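Local coordinates for protein enoyl-CoA hydratase subunit II (Geobacillus kaustophilus, PDB 2EJ5) that probably hydrates the double bond of enoyl-CoA thioesters as a crotonase-fold lyase, perhaps in phenylacetic acid breakdown, at residues A[50-55]-A[191-196]; A[200-205]-A[234-239]. All blocks are in the same frame, centred on the assembly; numbering follows the deposited sequence.

Interaction 1: residues A[50-55]-A[191-196]; sequences CVVITG and QFAERL
With SG anti to the backbone nitrogen (chi1 -170°), C50 turns its sulfur to the helix residues A193 and L196. In V52 it is CG2, the branch lying beside the backbone nitrogen and opposite the carbonyl carbon, that reaches the same helix. This methyl meets CB of A193 end-on at 3.4 Å from V52 CG2, closer than carbon atoms normally pack. The sulfur is shared: C50 SG lies 3.8 Å from L196 CB and 4.2 Å from A193 CB, and CD1 of L196 also approaches it, 3.9 Å from C50 SG. The axes of the two short segments come within 8.1 Å of each other and run nearly antiparallel, at 156°. This is the alpha/beta layering of the crotonase fold: strand 50-55 is an interior strand, flanked by the parallel strands 13-18 and 97-101, and helix 185-197 packs against it mainly through apolar side chains, with A193 O also beside C50 CB, at 3.8 Å. V13 on the first neighbour touches both V52 and A193, while V98 on the second touches both C50 and L196. On the same helix, F192 meets F118 edge-to-face, and V160 of a second subunit packs on L196.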
ATOM      1  N   CYS A  50      11.396 -24.959  -2.041  1.00 17.57           N
ATOM      2  CA  CYS A  50      11.528 -23.641  -2.643  1.00 17.76           C
ATOM      3  C   CYS A  50      11.418 -23.788  -4.129  1.00 18.26           C
ATOM      4  O   CYS A  50      11.780 -24.838  -4.694  1.00 17.12           O
ATOM      5  CB  CYS A  50      12.887 -22.991  -2.311  1.00 18.62           C
ATOM      6  SG  CYS A  50      13.057 -21.207  -2.784  1.00 19.41           S
ATOM      7  N   VAL A  51      10.923 -22.758  -4.787  1.00 16.79           N
ATOM      8  CA  VAL A  51      10.874 -22.778  -6.240  1.00 17.49           C
ATOM      9  C   VAL A  51      11.622 -21.600  -6.779  1.00 17.36           C
ATOM     10  O   VAL A  51      11.498 -20.488  -6.266  1.00 17.14           O
ATOM     11  CB  VAL A  51       9.402 -22.772  -6.807  1.00 16.85           C
ATOM     12  CG1 VAL A  51       9.410 -22.747  -8.343  1.00 18.74           C
ATOM     13  CG2 VAL A  51       8.652 -23.999  -6.324  1.00 21.85           C
ATOM     14  N   VAL A  52      12.405 -21.824  -7.826  1.00 16.71           N
ATOM     15  CA  VAL A  52      13.046 -20.714  -8.508  1.00 17.19           C
ATOM     16  C   VAL A  52      12.557 -20.672  -9.935  1.00 17.84           C
ATOM     17  O   VAL A  52      12.644 -21.657 -10.650  1.00 19.57           O
ATOM     18  CB  VAL A  52      14.610 -20.815  -8.484  1.00 17.50           C
ATOM     19  CG1 VAL A  52      15.275 -19.626  -9.261  1.00 17.31           C
ATOM     20  CG2 VAL A  52      15.112 -20.866  -7.060  1.00 19.41           C
ATOM     21  N   ILE A  53      12.080 -19.517 -10.368  1.00 18.45           N
ATOM     22  CA  ILE A  53      11.765 -19.300 -11.797  1.00 17.73           C
ATOM     23  C   ILE A  53      12.802 -18.342 -12.378  1.00 18.76           C
ATOM     24  O   ILE A  53      13.053 -17.259 -11.832  1.00 18.13           O
ATOM     25  CB  ILE A  53      10.337 -18.694 -11.947  1.00 17.36           C
ATOM     26  CG1 ILE A  53       9.331 -19.597 -11.230  1.00 14.78           C
ATOM     27  CG2 ILE A  53      10.035 -18.357 -13.421  1.00 17.97           C
ATOM     28  CD1 ILE A  53       7.826 -19.188 -11.319  1.00 19.38           C
ATOM     29  N   THR A  54      13.426 -18.749 -13.487  1.00 18.81           N
ATOM     30  CA  THR A  54      14.435 -17.946 -14.148  1.00 19.03           C
ATOM     31  C   THR A  54      14.337 -18.194 -15.648  1.00 19.82           C
ATOM     32  O   THR A  54      13.651 -19.122 -16.070  1.00 20.50           O
ATOM     33  CB  THR A  54      15.854 -18.285 -13.617  1.00 19.82           C
ATOM     34  OG1 THR A  54      16.758 -17.267 -14.017  1.00 18.95           O
ATOM     35  CG2 THR A  54      16.349 -19.616 -14.129  1.00 21.14           C
ATOM     36  N   GLY A  55      14.956 -17.333 -16.439  1.00 20.23           N
ATOM     37  CA  GLY A  55      14.949 -17.458 -17.896  1.00 22.81           C
ATOM     38  C   GLY A  55      16.261 -18.038 -18.447  1.00 24.26           C
ATOM     39  O   GLY A  55      17.329 -17.700 -17.975  1.00 24.72           O
ATOM     40  N   GLN A 191      22.349 -19.707  -3.329  1.00 18.13           N
ATOM     41  CA  GLN A 191      22.406 -19.627  -1.866  1.00 18.86           C
ATOM     42  C   GLN A 191      21.079 -19.093  -1.266  1.00 18.23           C
ATOM     43  O   GLN A 191      20.649 -19.534  -0.203  1.00 17.32           O
ATOM     44  CB  GLN A 191      23.568 -18.716  -1.420  1.00 19.37           C
ATOM     45  CG  GLN A 191      24.980 -19.253  -1.774  1.00 18.52           C
ATOM     46  CD  GLN A 191      26.077 -18.514  -1.011  1.00 21.65           C
ATOM     47  OE1 GLN A 191      27.281 -18.705  -1.271  1.00 24.71           O
ATOM     48  NE2 GLN A 191      25.671 -17.665  -0.067  1.00 21.49           N
ATOM     49  N   PHE A 192      20.452 -18.133  -1.957  1.00 18.18           N
ATOM     50  CA  PHE A 192      19.165 -17.555  -1.488  1.00 18.38           C
ATOM     51  C   PHE A 192      18.085 -18.638  -1.518  1.00 18.13           C
ATOM     52  O   PHE A 192      17.371 -18.839  -0.544  1.00 17.12           O
ATOM     53  CB  PHE A 192      18.783 -16.331  -2.364  1.00 18.59           C
ATOM     54  CG  PHE A 192      17.602 -15.537  -1.830  1.00 20.21           C
ATOM     55  CD1 PHE A 192      17.788 -14.573  -0.852  1.00 22.86           C
ATOM     56  CD2 PHE A 192      16.317 -15.751  -2.333  1.00 18.34           C
ATOM     57  CE1 PHE A 192      16.705 -13.834  -0.360  1.00 26.63           C
ATOM     58  CE2 PHE A 192      15.213 -15.031  -1.841  1.00 21.65           C
ATOM     59  CZ  PHE A 192      15.407 -14.073  -0.861  1.00 22.77           C
ATOM     60  N   ALA A 193      17.989 -19.362  -2.639  1.00 17.85           N
ATOM     61  CA  ALA A 193      17.040 -20.463  -2.756  1.00 17.53           C
ATOM     62  C   ALA A 193      17.315 -21.585  -1.751  1.00 18.27           C
ATOM     63  O   ALA A 193      16.390 -22.085  -1.112  1.00 18.61           O
ATOM     64  CB  ALA A 193      16.993 -21.004  -4.189  1.00 16.94           C
ATOM     65  N   GLU A 194      18.581 -21.957  -1.561  1.00 18.18           N
ATOM     66  CA  GLU A 194      18.854 -22.993  -0.586  1.00 18.36           C
ATOM     67  C   GLU A 194      18.580 -22.515   0.796  1.00 17.53           C
ATOM     68  O   GLU A 194      18.041 -23.251   1.590  1.00 17.53           O
ATOM     69  CB  GLU A 194      20.264 -23.564  -0.750  1.00 20.09           C
ATOM     70  CG  GLU A 194      20.372 -24.223  -2.151  1.00 23.09           C
ATOM     71  CD  GLU A 194      21.677 -24.950  -2.393  1.00 29.68           C
ATOM     72  OE1 GLU A 194      22.673 -24.670  -1.665  1.00 28.84           O
ATOM     73  OE2 GLU A 194      21.685 -25.773  -3.343  1.00 28.89           O
ATOM     74  N   ARG A 195      18.860 -21.248   1.066  1.00 17.86           N
ATOM     75  CA  ARG A 195      18.544 -20.704   2.371  1.00 18.12           C
ATOM     76  C   ARG A 195      17.038 -20.792   2.672  1.00 17.43           C
ATOM     77  O   ARG A 195      16.663 -21.166   3.766  1.00 16.56           O
ATOM     78  CB  ARG A 195      19.047 -19.270   2.480  1.00 18.62           C
ATOM     79  CG  ARG A 195      18.368 -18.499   3.543  1.00 22.90           C
ATOM     80  CD  ARG A 195      18.845 -17.052   3.572  1.00 29.68           C
ATOM     81  NE  ARG A 195      18.365 -16.400   4.792  1.00 30.18           N
ATOM     82  CZ  ARG A 195      18.322 -15.081   4.978  1.00 33.22           C
ATOM     83  NH1 ARG A 195      18.724 -14.246   4.015  1.00 36.79           N
ATOM     84  NH2 ARG A 195      17.872 -14.597   6.127  1.00 31.98           N
ATOM     85  N   LEU A 196      16.177 -20.460   1.698  1.00 16.20           N
ATOM     86  CA  LEU A 196      14.715 -20.612   1.887  1.00 16.40           C
ATOM     87  C   LEU A 196      14.304 -22.075   2.008  1.00 16.85           C
ATOM     88  O   LEU A 196      13.442 -22.428   2.841  1.00 16.24           O
ATOM     89  CB  LEU A 196      13.971 -20.007   0.709  1.00 15.57           C
ATOM     90  CG  LEU A 196      13.909 -18.471   0.699  1.00 19.44           C
ATOM     91  CD1 LEU A 196      13.552 -18.005  -0.695  1.00 20.04           C
ATOM     92  CD2 LEU A 196      12.831 -18.045   1.684  1.00 17.41           C
TER

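Interaction 2: residues A[200-205]-A[234-239]; sequences PTKAIG and GLTSDH
D238 meets P200 where two helices of the C-terminal helical region of the crotonase fold begin: P200 is the N-cap of helix 201-216, and D238 sits in the first turn of helix 237-246. Along the aspartate, CB comes first, 4.1 Å from P200 CB. Beyond CG the carboxylate divides its work. OD1 accepts the backbone N-H of Q255 in the C-terminal tail, whereas OD2 is directed to the proline, 3.4 Å from P200 CA and 3.8 Å from P200 CB. OD2 also takes the backbone N-H of G256 and accepts a hydrogen bond from a water whose oxygen is 3.0 Å from D238 OD2. A carboxylate beside the start of helix 201-216 would probably be stabilised by that helix end and by the tail amides, although the nearby like charge of N257 OXT probably offsets part of this. Nearby, K202 crosses T236 at a slant, its CB 3.9 Å from T236 OG1. Bends at chi2 (-64°) and chi4 lead the lysine away from the contact, to where NZ hydrogen-bonds to the carbonyl oxygen of G256. The same water that binds D238 accepts a hydrogen bond from the backbone N-H of K202, its oxygen 2.9 Å from K202 N.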
ATOM      1  N   PRO A 200      11.309 -23.351   7.738  1.00 16.85           N
ATOM      2  CA  PRO A 200      10.066 -24.114   8.011  1.00 16.59           C
ATOM      3  C   PRO A 200       9.021 -23.894   6.922  1.00 16.52           C
ATOM      4  O   PRO A 200       8.170 -23.009   7.019  1.00 15.93           O
ATOM      5  CB  PRO A 200       9.564 -23.526   9.332  1.00 15.15           C
ATOM      6  CG  PRO A 200      10.760 -22.877   9.936  1.00 15.88           C
ATOM      7  CD  PRO A 200      11.494 -22.291   8.744  1.00 16.29           C
ATOM      8  N   THR A 201       9.125 -24.694   5.880  1.00 16.42           N
ATOM      9  CA  THR A 201       8.311 -24.563   4.693  1.00 17.26           C
ATOM     10  C   THR A 201       6.788 -24.499   4.971  1.00 17.02           C
ATOM     11  O   THR A 201       6.069 -23.758   4.290  1.00 15.58           O
ATOM     12  CB  THR A 201       8.640 -25.761   3.775  1.00 18.21           C
ATOM     13  OG1 THR A 201      10.067 -25.920   3.766  1.00 17.28           O
ATOM     14  CG2 THR A 201       8.133 -25.510   2.374  1.00 17.05           C
ATOM     15  N   LYS A 202       6.305 -25.257   5.955  1.00 17.14           N
ATOM     16  CA  LYS A 202       4.848 -25.254   6.256  1.00 18.53           C
ATOM     17  C   LYS A 202       4.412 -23.914   6.849  1.00 17.68           C
ATOM     18  O   LYS A 202       3.320 -23.437   6.580  1.00 18.19           O
ATOM     19  CB  LYS A 202       4.448 -26.359   7.233  1.00 20.24           C
ATOM     20  CG  LYS A 202       4.481 -27.805   6.629  1.00 24.56           C
ATOM     21  CD  LYS A 202       3.465 -28.030   5.490  1.00 29.02           C
ATOM     22  CE  LYS A 202       3.297 -29.521   5.146  1.00 29.46           C
ATOM     23  NZ  LYS A 202       4.444 -30.315   5.579  1.00 34.57           N
ATOM     24  N   ALA A 203       5.252 -23.326   7.694  1.00 17.43           N
ATOM     25  CA  ALA A 203       4.970 -21.967   8.207  1.00 16.49           C
ATOM     26  C   ALA A 203       5.007 -20.960   7.079  1.00 14.93           C
ATOM     27  O   ALA A 203       4.195 -20.042   7.067  1.00 15.52           O
ATOM     28  CB  ALA A 203       5.929 -21.573   9.305  1.00 16.83           C
ATOM     29  N   ILE A 204       5.923 -21.137   6.135  1.00 13.69           N
ATOM     30  CA  ILE A 204       6.009 -20.210   4.972  1.00 13.24           C
ATOM     31  C   ILE A 204       4.736 -20.321   4.112  1.00 14.54           C
ATOM     32  O   ILE A 204       4.207 -19.323   3.645  1.00 14.46           O
ATOM     33  CB  ILE A 204       7.267 -20.457   4.107  1.00 13.00           C
ATOM     34  CG1 ILE A 204       8.544 -20.084   4.915  1.00 10.53           C
ATOM     35  CG2 ILE A 204       7.211 -19.634   2.780  1.00 12.09           C
ATOM     36  CD1 ILE A 204       9.832 -20.539   4.210  1.00 12.31           C
ATOM     37  N   GLY A 205       4.248 -21.537   3.896  1.00 14.57           N
ATOM     38  CA  GLY A 205       2.989 -21.692   3.126  1.00 14.38           C
ATOM     39  C   GLY A 205       1.794 -21.045   3.810  1.00 14.18           C
ATOM     40  O   GLY A 205       0.949 -20.397   3.145  1.00 15.97           O
ATOM     41  N   GLY A 234       1.549 -24.890  14.777  1.00 18.90           N
ATOM     42  CA  GLY A 234       1.906 -25.302  16.110  1.00 21.12           C
ATOM     43  C   GLY A 234       2.017 -26.809  16.285  1.00 22.17           C
ATOM     44  O   GLY A 234       2.671 -27.254  17.207  1.00 23.76           O
ATOM     45  N   LEU A 235       1.393 -27.569  15.389  1.00 22.26           N
ATOM     46  CA  LEU A 235       1.331 -29.014  15.479  1.00 23.38           C
ATOM     47  C   LEU A 235       2.486 -29.636  14.730  1.00 23.81           C
ATOM     48  O   LEU A 235       2.759 -30.819  14.873  1.00 24.72           O
ATOM     49  CB  LEU A 235       0.003 -29.522  14.891  1.00 23.51           C
ATOM     50  CG  LEU A 235      -1.227 -29.394  15.793  1.00 23.79           C
ATOM     51  CD1 LEU A 235      -2.481 -29.629  14.955  1.00 24.89           C
ATOM     52  CD2 LEU A 235      -1.127 -30.422  16.952  1.00 27.05           C
ATOM     53  N   THR A 236       3.170 -28.799  13.953  1.00 22.98           N
ATOM     54  CA  THR A 236       4.144 -29.174  12.977  1.00 23.33           C
ATOM     55  C   THR A 236       5.442 -29.673  13.676  1.00 24.10           C
ATOM     56  O   THR A 236       5.728 -29.307  14.832  1.00 23.82           O
ATOM     57  CB  THR A 236       4.334 -27.886  12.106  1.00 24.09           C
ATOM     58  OG1 THR A 236       4.048 -28.083  10.709  1.00 25.39           O
ATOM     59  CG2 THR A 236       5.613 -27.135  12.393  1.00 20.16           C
ATOM     60  N   SER A 237       6.220 -30.520  13.006  1.00 25.13           N
ATOM     61  CA  SER A 237       7.471 -31.014  13.618  1.00 26.10           C
ATOM     62  C   SER A 237       8.485 -29.873  13.681  1.00 25.64           C
ATOM     63  O   SER A 237       9.280 -29.762  14.617  1.00 25.12           O
ATOM     64  CB  SER A 237       8.075 -32.175  12.823  1.00 27.15           C
ATOM     65  OG  SER A 237       7.344 -33.357  13.068  1.00 32.09           O
ATOM     66  N   ASP A 238       8.421 -29.005  12.682  1.00 24.59           N
ATOM     67  CA  ASP A 238       9.338 -27.881  12.632  1.00 24.32           C
ATOM     68  C   ASP A 238       9.201 -26.974  13.838  1.00 23.36           C
ATOM     69  O   ASP A 238      10.197 -26.526  14.376  1.00 24.13           O
ATOM     70  CB  ASP A 238       9.187 -27.150  11.300  1.00 23.84           C
ATOM     71  CG  ASP A 238      10.007 -27.798  10.207  1.00 23.63           C
ATOM     72  OD1 ASP A 238      10.767 -28.759  10.499  1.00 24.97           O
ATOM     73  OD2 ASP A 238       9.933 -27.347   9.057  1.00 22.65           O
ATOM     74  N   HIS A 239       7.977 -26.736  14.293  1.00 23.49           N
ATOM     75  CA  HIS A 239       7.743 -25.928  15.476  1.00 23.34           C
ATOM     76  C   HIS A 239       8.441 -26.527  16.709  1.00 25.81           C
ATOM     77  O   HIS A 239       9.096 -25.790  17.465  1.00 25.75           O
ATOM     78  CB  HIS A 239       6.235 -25.753  15.748  1.00 22.37           C
ATOM     79  CG  HIS A 239       5.927 -25.105  17.061  1.00 20.84           C
ATOM     80  ND1 HIS A 239       6.575 -23.969  17.503  1.00 20.79           N
ATOM     81  CD2 HIS A 239       5.033 -25.424  18.024  1.00 21.51           C
ATOM     82  CE1 HIS A 239       6.092 -23.617  18.683  1.00 21.16           C
ATOM     83  NE2 HIS A 239       5.148 -24.477  19.016  1.00 23.24           N
TER
HETATM   84  O   HOH W   1       7.337 -26.011   8.602  1.00 20.92           O

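How the interactions relate
Followed from the N terminus, the chain lays down strand 50-55, then runs through 135 residues of mixed helix, strand and loop before 191-196 returns to pack on it, closing interaction 1. Interaction 2 opens only four residues later, at P200, and closes after 28 almost wholly helical residues, so the two neither nest nor cross. The long loop ties the central sheet to helix 185-197; the short one brings together the starts of helices 201-216 and 237-246. Their centres lie about 19 Å apart, yet they touch where the two successive helices meet, I204 CD1 being 4.3 Å from L196 O. A second subunit of the three-chain assembly borders both.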